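Cbs-cp12 (Microcystis aeruginosa PCC 7806, PDB 5NMU) probably couples a tandem CBS-domain module to CP12-type redox regulation of photosynthesis, and assembles as a hexamer. Local coordinates at residues 71-74 and 75-78; 95-98 and 99-103; 166-169 and 170-173. All blocks are in the same frame, centred on the assembly; numbering follows the deposited sequence.

Interaction 1. Residues 71-74 and 75-78; sequences TMRV and YEIM
The backbone of Arg73 is held by both the carboxylate and the amide of Glu76. The amide of Arg73 gives a nearly straight bond to Glu76 OE2 (N to OE2 2.7 Å, 167° at the hydrogen), meeting the oxygen on its anti side and somewhat out of the carboxylate plane. In return the amide N of Glu76 donates to Arg73 O at 3.1 Å, from above the carbonyl plane. A glutamate suits this place because its extended chain, with CG anti to the carbonyl carbon (chi1 -56°), carries the carboxylate back over the turn to an amide that begins it. Val74 O is held twice: Ile77 N comes at 2.9 Å from above the carbonyl plane, and Met78 N, also at 2.9 Å, lies nearly along the C=O axis.

These bonds fold residues 73-78 into a compact turn in the long connection from helix 55-63 to helix 91-101. Val74 and Ile77 are the turn's buried anchors in the CBS fold, resting on helix 24-34 and on Val53 of strand 51-54; Ile77 also packs on helix 55-63.

Two apolar pairs join the segments. Met72 bends at chi3, which brings CE to 3.9 Å from Ile77 CG2, the two side chains crossing at about a right angle. On another part of the turn Val74 CG1 approaches Met78 CB at 4.1 Å. The Met72 methyl also lies by a carboxylate oxygen, CE being 3.7 Å from Glu76 OE1.

The aromatic contact is made by Tyr75. Its CG sits between backbone N and carbonyl carbon (chi1 69°), folding the ring back on Arg73, whose CB lies 3.3 Å from Tyr75 CE2. Only the aliphatic root of the arginine meets the ring; its guanidinium runs on to salt bridges with Glu147 and Asp148 of the second subunit.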
loop_
_atom_site.group_PDB
_atom_site.type_symbol
_atom_site.label_atom_id
_atom_site.label_comp_id
_atom_site.label_asym_id
_atom_site.label_seq_id
_atom_site.Cartn_x
_atom_site.Cartn_y
_atom_site.Cartn_z
ATOM N N THR A 71 -29.304 -6.846 3.854
ATOM C CA THR A 71 -29.114 -6.779 5.304
ATOM C C THR A 71 -27.976 -5.883 5.682
ATOM O O THR A 71 -28.102 -5.176 6.667
ATOM C CB THR A 71 -28.833 -8.155 5.944
ATOM O OG1 THR A 71 -27.846 -8.828 5.168
ATOM C CG2 THR A 71 -30.096 -8.995 6.016
ATOM N N MET A 72 -26.876 -5.872 4.934
ATOM C CA MET A 72 -25.770 -4.887 5.207
ATOM C C MET A 72 -26.204 -3.400 5.128
ATOM O O MET A 72 -27.011 -3.011 4.271
ATOM C CB MET A 72 -24.605 -5.106 4.243
ATOM C CG MET A 72 -23.703 -6.281 4.569
ATOM S SD MET A 72 -22.085 -6.097 3.771
ATOM C CE MET A 72 -21.130 -5.066 4.868
ATOM N N ARG A 73 -25.622 -2.560 5.991
ATOM C CA ARG A 73 -25.961 -1.138 6.029
ATOM C C ARG A 73 -24.820 -0.289 5.473
ATOM O O ARG A 73 -23.680 -0.716 5.449
ATOM C CB ARG A 73 -26.256 -0.709 7.457
ATOM C CG ARG A 73 -27.416 -1.464 8.106
ATOM C CD ARG A 73 -28.757 -1.092 7.513
ATOM N NE ARG A 73 -29.852 -1.805 8.178
ATOM C CZ ARG A 73 -31.146 -1.554 8.011
ATOM N NH1 ARG A 73 -31.583 -0.594 7.188
ATOM N NH2 ARG A 73 -32.018 -2.266 8.692
ATOM N N VAL A 74 -25.159 0.915 5.031
ATOM C CA VAL A 74 -24.212 1.838 4.431
ATOM C C VAL A 74 -23.108 2.186 5.413
ATOM O O VAL A 74 -21.942 2.206 5.041
ATOM C CB VAL A 74 -24.905 3.114 3.913
ATOM C CG1 VAL A 74 -23.901 4.214 3.547
ATOM C CG2 VAL A 74 -25.732 2.768 2.688
ATOM N N TYR A 75 -23.457 2.378 6.684
ATOM C CA TYR A 75 -22.433 2.689 7.670
ATOM C C TYR A 75 -21.313 1.662 7.745
ATOM O O TYR A 75 -20.181 2.038 8.112
ATOM C CB TYR A 75 -23.030 2.932 9.049
ATOM C CG TYR A 75 -23.635 1.743 9.755
ATOM C CD1 TYR A 75 -22.831 0.848 10.464
ATOM C CD2 TYR A 75 -25.030 1.559 9.789
ATOM C CE1 TYR A 75 -23.379 -0.196 11.178
ATOM C CE2 TYR A 75 -25.591 0.482 10.489
ATOM C CZ TYR A 75 -24.744 -0.375 11.146
ATOM O OH TYR A 75 -25.249 -1.378 11.834
ATOM N N GLU A 76 -21.606 0.401 7.398
ATOM C CA GLU A 76 -20.572 -0.620 7.446
ATOM C C GLU A 76 -19.564 -0.488 6.311
ATOM O O GLU A 76 -18.495 -1.019 6.435
ATOM C CB GLU A 76 -21.156 -2.035 7.429
ATOM C CG GLU A 76 -22.175 -2.341 8.532
ATOM C CD GLU A 76 -22.858 -3.671 8.282
ATOM O OE1 GLU A 76 -22.188 -4.717 8.380
ATOM O OE2 GLU A 76 -24.040 -3.668 7.925
ATOM N N ILE A 77 -19.893 0.186 5.202
ATOM C CA ILE A 77 -18.972 0.291 4.060
ATOM C C ILE A 77 -18.487 1.721 3.722
ATOM O O ILE A 77 -17.465 1.875 3.043
ATOM C CB ILE A 77 -19.520 -0.416 2.795
ATOM C CG1 ILE A 77 -20.840 0.139 2.347
ATOM C CG2 ILE A 77 -19.700 -1.910 3.075
ATOM C CD1 ILE A 77 -21.228 -0.293 0.940
ATOM N N MET A 78 -19.205 2.740 4.204
ATOM C CA MET A 78 -18.915 4.114 3.865
ATOM C C MET A 78 -17.587 4.583 4.407
ATOM O O MET A 78 -17.030 3.970 5.323
ATOM C CB MET A 78 -20.000 5.030 4.409
ATOM C CG MET A 78 -19.959 5.284 5.907
ATOM S SD MET A 78 -21.477 6.075 6.435
ATOM C CE MET A 78 -21.228 6.103 8.225
#

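Interaction 2. Residues 95-98 and 99-103; sequences ARLF and AQTRI
Phe98 and Ile103 close a Schellman motif at the C-terminal end of helix 91-101. The amide of Ile103 reaches back to Phe98 O at 3.1 Å, the six-to-one bond of the motif, while the inner bond, from Arg102 N to Ala99 O, is weak. Arg102 takes the positive phi (59°) that reverses the chain, a left-handed conformation that costs a residue with a side chain more than a glycine. Its NE and NH2 bend round to Ala99 O in two further weak bonds, so its guanidinium folds back weakly on a carbonyl of the last turn.

Phe98 supplies the hydrophobic half of the motif. A chi1 of -76° swings its ring to the side of its own backbone N, next to the isoleucine, and CD1 of Phe98 meets Ile103 CG1 at 3.6 Å and Ile103 CD1 at 3.7 Å. The two side chains meet at about a right angle. An isoleucine suits the place because its longer arm, CG1 and CD1, reaches the aromatic ring.

Arg96 and Gln100, one helical turn apart, cross at a slant, with Gln100 CG 3.3 Å from Arg96 O. Gln100 OE1 stands 3.3 Å from Arg96 NE, obliquely to the guanidinium, while its NE2 is committed to Pro81 O of the second subunit. Arg96 runs extended from CG to NE and sends NH1 in a weak bond to Ala64 O of the third subunit. A leucine in place of Arg96 would probably leave that carbonyl without its donor and Gln100 OE1 without its polar neighbour.

Thr101 finishes the helix with a double grip: its N and its OG1 both donate to Leu97 O, each at 2.9 Å, from opposite faces of the carbonyl plane.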
loop_
_atom_site.group_PDB
_atom_site.type_symbol
_atom_site.label_atom_id
_atom_site.label_comp_id
_atom_site.label_asym_id
_atom_site.label_seq_id
_atom_site.Cartn_x
_atom_site.Cartn_y
_atom_site.Cartn_z
ATOM N N ALA A 95 -7.207 17.129 -8.839
ATOM C CA ALA A 95 -6.517 15.953 -9.439
ATOM C C ALA A 95 -5.451 15.471 -8.486
ATOM O O ALA A 95 -5.350 14.301 -8.206
ATOM C CB ALA A 95 -5.883 16.314 -10.775
ATOM N N ARG A 96 -4.690 16.414 -7.948
ATOM C CA ARG A 96 -3.572 16.078 -7.068
ATOM C C ARG A 96 -4.044 15.524 -5.744
ATOM O O ARG A 96 -3.453 14.543 -5.284
ATOM C CB ARG A 96 -2.683 17.276 -6.838
ATOM C CG ARG A 96 -1.459 16.953 -6.015
ATOM C CD ARG A 96 -0.551 18.113 -6.043
ATOM N NE ARG A 96 0.717 17.743 -5.414
ATOM C CZ ARG A 96 1.762 17.180 -6.029
ATOM N NH1 ARG A 96 1.737 16.877 -7.337
ATOM N NH2 ARG A 96 2.853 16.934 -5.301
ATOM N N LEU A 97 -5.076 16.149 -5.140
ATOM C CA LEU A 97 -5.697 15.597 -3.937
ATOM C C LEU A 97 -6.091 14.115 -4.127
ATOM O O LEU A 97 -5.866 13.263 -3.236
ATOM C CB LEU A 97 -6.979 16.394 -3.579
ATOM C CG LEU A 97 -7.749 16.022 -2.313
ATOM C CD1 LEU A 97 -6.905 16.128 -1.065
ATOM C CD2 LEU A 97 -9.018 16.832 -2.129
ATOM N N PHE A 98 -6.785 13.856 -5.238
ATOM C CA PHE A 98 -7.324 12.522 -5.517
ATOM C C PHE A 98 -6.159 11.533 -5.662
ATOM O O PHE A 98 -6.215 10.458 -5.083
ATOM C CB PHE A 98 -8.209 12.520 -6.745
ATOM C CG PHE A 98 -9.588 13.103 -6.543
ATOM C CD1 PHE A 98 -10.006 13.662 -5.333
ATOM C CD2 PHE A 98 -10.457 13.118 -7.607
ATOM C CE1 PHE A 98 -11.295 14.190 -5.198
ATOM C CE2 PHE A 98 -11.735 13.628 -7.497
ATOM C CZ PHE A 98 -12.157 14.181 -6.294
ATOM N N ALA A 99 -5.102 11.935 -6.371
ATOM C CA ALA A 99 -3.903 11.095 -6.532
ATOM C C ALA A 99 -3.234 10.790 -5.199
ATOM O O ALA A 99 -2.904 9.650 -4.941
ATOM C CB ALA A 99 -2.910 11.737 -7.496
ATOM N N GLN A 100 -3.122 11.797 -4.337
ATOM C CA GLN A 100 -2.423 11.662 -3.077
ATOM C C GLN A 100 -3.189 10.888 -2.029
ATOM O O GLN A 100 -2.547 10.271 -1.177
ATOM C CB GLN A 100 -2.126 13.015 -2.417
ATOM C CG GLN A 100 -1.057 13.835 -3.122
ATOM C CD GLN A 100 -0.925 15.238 -2.531
ATOM O OE1 GLN A 100 0.067 15.898 -2.761
ATOM N NE2 GLN A 100 -1.944 15.708 -1.791
ATOM N N THR A 101 -4.505 11.047 -1.993
ATOM C CA THR A 101 -5.334 10.297 -1.080
ATOM C C THR A 101 -5.849 8.969 -1.709
ATOM O O THR A 101 -6.468 8.219 -1.013
ATOM C CB THR A 101 -6.508 11.154 -0.520
ATOM O OG1 THR A 101 -7.435 11.502 -1.558
ATOM C CG2 THR A 101 -5.949 12.480 0.109
ATOM N N ARG A 102 -5.614 8.730 -3.000
ATOM C CA ARG A 102 -6.041 7.528 -3.709
ATOM C C ARG A 102 -7.536 7.384 -3.648
ATOM O O ARG A 102 -7.990 6.324 -3.281
ATOM C CB ARG A 102 -5.415 6.243 -3.132
ATOM C CG ARG A 102 -3.886 6.240 -2.946
ATOM C CD ARG A 102 -3.129 5.644 -4.139
ATOM N NE ARG A 102 -2.444 6.650 -4.981
ATOM C CZ ARG A 102 -2.118 6.498 -6.282
ATOM N NH1 ARG A 102 -2.452 5.380 -6.997
ATOM N NH2 ARG A 102 -1.483 7.514 -6.894
ATOM N N ILE A 103 -8.288 8.439 -3.959
ATOM C CA ILE A 103 -9.726 8.352 -4.134
ATOM C C ILE A 103 -10.050 8.773 -5.536
ATOM O O ILE A 103 -9.194 9.314 -6.224
ATOM C CB ILE A 103 -10.528 9.235 -3.166
ATOM C CG1 ILE A 103 -10.113 10.703 -3.322
ATOM C CG2 ILE A 103 -10.362 8.698 -1.730
ATOM C CD1 ILE A 103 -10.894 11.630 -2.419
#

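Interaction 3. Residues 166-169 and 170-173; sequences AWDV and VEEL
Residues 166-173 form two turns of regular helix, with Glu172 N donating almost straight to Asp168 O at 3.0 Å (173°) and Leu173 N to Val169 O at 3.1 Å, whereas the bond from Val170 N to Ala166 O is long and weak. This is part of helix 161-178, the second arm of the CP12 helical hairpin, which lies against helix 138-156. Trp167 and Val170 point the same way, and Trp167 CE3 touches Val170 CG2 at 3.9 Å. The indole also packs on Ala149 and on Cys153, which forms a disulfide with Cys163, so a broad aromatic suits the place. Further along, Val169 CG1 stands opposite its backbone N (chi1 180°), which sets it alongside Leu173 CD1 at 4.0 Å. Leu173, which is buried, packs on Glu141 of helix 138-156.

On the exposed side the carboxylates of Asp168 and Glu171 run side by side, their planes 28° apart, and Asp168 OD1 comes within 3.0 Å of Glu171 OE2. Both residues also touch a crystal neighbour. If both groups are charged, the approach should be unfavourable, and it is likely to raise the proton affinity of one of them.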
loop_
_atom_site.group_PDB
_atom_site.type_symbol
_atom_site.label_atom_id
_atom_site.label_comp_id
_atom_site.label_asym_id
_atom_site.label_seq_id
_atom_site.Cartn_x
_atom_site.Cartn_y
_atom_site.Cartn_z
ATOM N N ALA A 166 21.330 31.904 -13.792
ATOM C CA ALA A 166 20.309 31.789 -12.764
ATOM C C ALA A 166 19.060 32.629 -13.007
ATOM O O ALA A 166 17.950 32.159 -12.762
ATOM C CB ALA A 166 20.875 32.017 -11.384
ATOM N N TRP A 167 19.203 33.866 -13.497
ATOM C CA TRP A 167 18.008 34.585 -13.932
ATOM C C TRP A 167 17.320 33.968 -15.145
ATOM O O TRP A 167 16.094 34.130 -15.308
ATOM C CB TRP A 167 18.288 36.057 -14.157
ATOM C CG TRP A 167 18.473 36.751 -12.895
ATOM C CD1 TRP A 167 19.636 37.166 -12.356
ATOM C CD2 TRP A 167 17.452 37.078 -11.975
ATOM N NE1 TRP A 167 19.404 37.791 -11.160
ATOM C CE2 TRP A 167 18.059 37.735 -10.896
ATOM C CE3 TRP A 167 16.052 36.909 -11.969
ATOM C CZ2 TRP A 167 17.332 38.229 -9.827
ATOM C CZ3 TRP A 167 15.319 37.400 -10.880
ATOM C CH2 TRP A 167 15.958 38.047 -9.838
ATOM N N ASP A 168 18.067 33.285 -16.008
ATOM C CA ASP A 168 17.414 32.561 -17.112
ATOM C C ASP A 168 16.495 31.407 -16.632
ATOM O O ASP A 168 15.451 31.158 -17.222
ATOM C CB ASP A 168 18.407 32.073 -18.168
ATOM C CG ASP A 168 18.889 33.212 -19.141
ATOM O OD1 ASP A 168 18.208 34.260 -19.436
ATOM O OD2 ASP A 168 20.006 33.008 -19.636
ATOM N N VAL A 169 16.856 30.744 -15.543
ATOM C CA VAL A 169 15.927 29.769 -14.881
ATOM C C VAL A 169 14.638 30.507 -14.497
ATOM O O VAL A 169 13.553 30.048 -14.829
ATOM C CB VAL A 169 16.560 29.094 -13.644
ATOM C CG1 VAL A 169 15.576 28.101 -12.977
ATOM C CG2 VAL A 169 17.860 28.385 -14.029
ATOM N N VAL A 170 14.746 31.703 -13.885
ATOM C CA VAL A 170 13.524 32.460 -13.510
ATOM C C VAL A 170 12.661 32.830 -14.730
ATOM O O VAL A 170 11.418 32.650 -14.738
ATOM C CB VAL A 170 13.842 33.747 -12.713
ATOM C CG1 VAL A 170 12.589 34.580 -12.471
ATOM C CG2 VAL A 170 14.545 33.375 -11.412
ATOM N N GLU A 171 13.339 33.352 -15.737
ATOM C CA GLU A 171 12.695 33.806 -16.950
ATOM C C GLU A 171 11.854 32.663 -17.587
ATOM O O GLU A 171 10.677 32.847 -17.892
ATOM C CB GLU A 171 13.749 34.432 -17.918
ATOM C CG GLU A 171 13.530 34.123 -19.417
ATOM C CD GLU A 171 14.249 35.076 -20.406
ATOM O OE1 GLU A 171 13.493 35.767 -21.126
ATOM O OE2 GLU A 171 15.530 35.107 -20.486
ATOM N N GLU A 172 12.479 31.508 -17.787
ATOM C CA GLU A 172 11.812 30.340 -18.373
ATOM C C GLU A 172 10.599 29.943 -17.566
ATOM O O GLU A 172 9.514 29.784 -18.130
ATOM C CB GLU A 172 12.795 29.159 -18.525
ATOM C CG GLU A 172 13.911 29.411 -19.570
ATOM C CD GLU A 172 13.344 29.592 -20.979
ATOM O OE1 GLU A 172 12.680 28.631 -21.450
ATOM O OE2 GLU A 172 13.515 30.692 -21.601
ATOM N N LEU A 173 10.758 29.848 -16.241
ATOM C CA LEU A 173 9.628 29.518 -15.365
ATOM C C LEU A 173 8.539 30.591 -15.490
ATOM O O LEU A 173 7.374 30.239 -15.546
ATOM C CB LEU A 173 10.034 29.321 -13.901
ATOM C CG LEU A 173 11.008 28.157 -13.591
ATOM C CD1 LEU A 173 11.608 28.320 -12.213
ATOM C CD2 LEU A 173 10.351 26.779 -13.682
#

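The three contacts follow one another along the chain. Interaction 1 and interaction 2, both in the CBS part, have centres 24 Å apart and nearest atoms about 10 Å apart; both touch the second subunit, and interaction 2 also meets a third. Interaction 3 belongs to the CP12 hairpin, its centre 30 Å from that of interaction 2; interactions 1 and 3 lie on opposite sides of the chain's centre, their own centres 54 Å apart. An indirect tie exists through the assembly: 166-173 packs on helix 138-156 of its own chain, while 71-78 meets residues of the corresponding helix in the second subunit, Glu141 among them. The hexamer thus brings CBS and CP12 parts of different chains together.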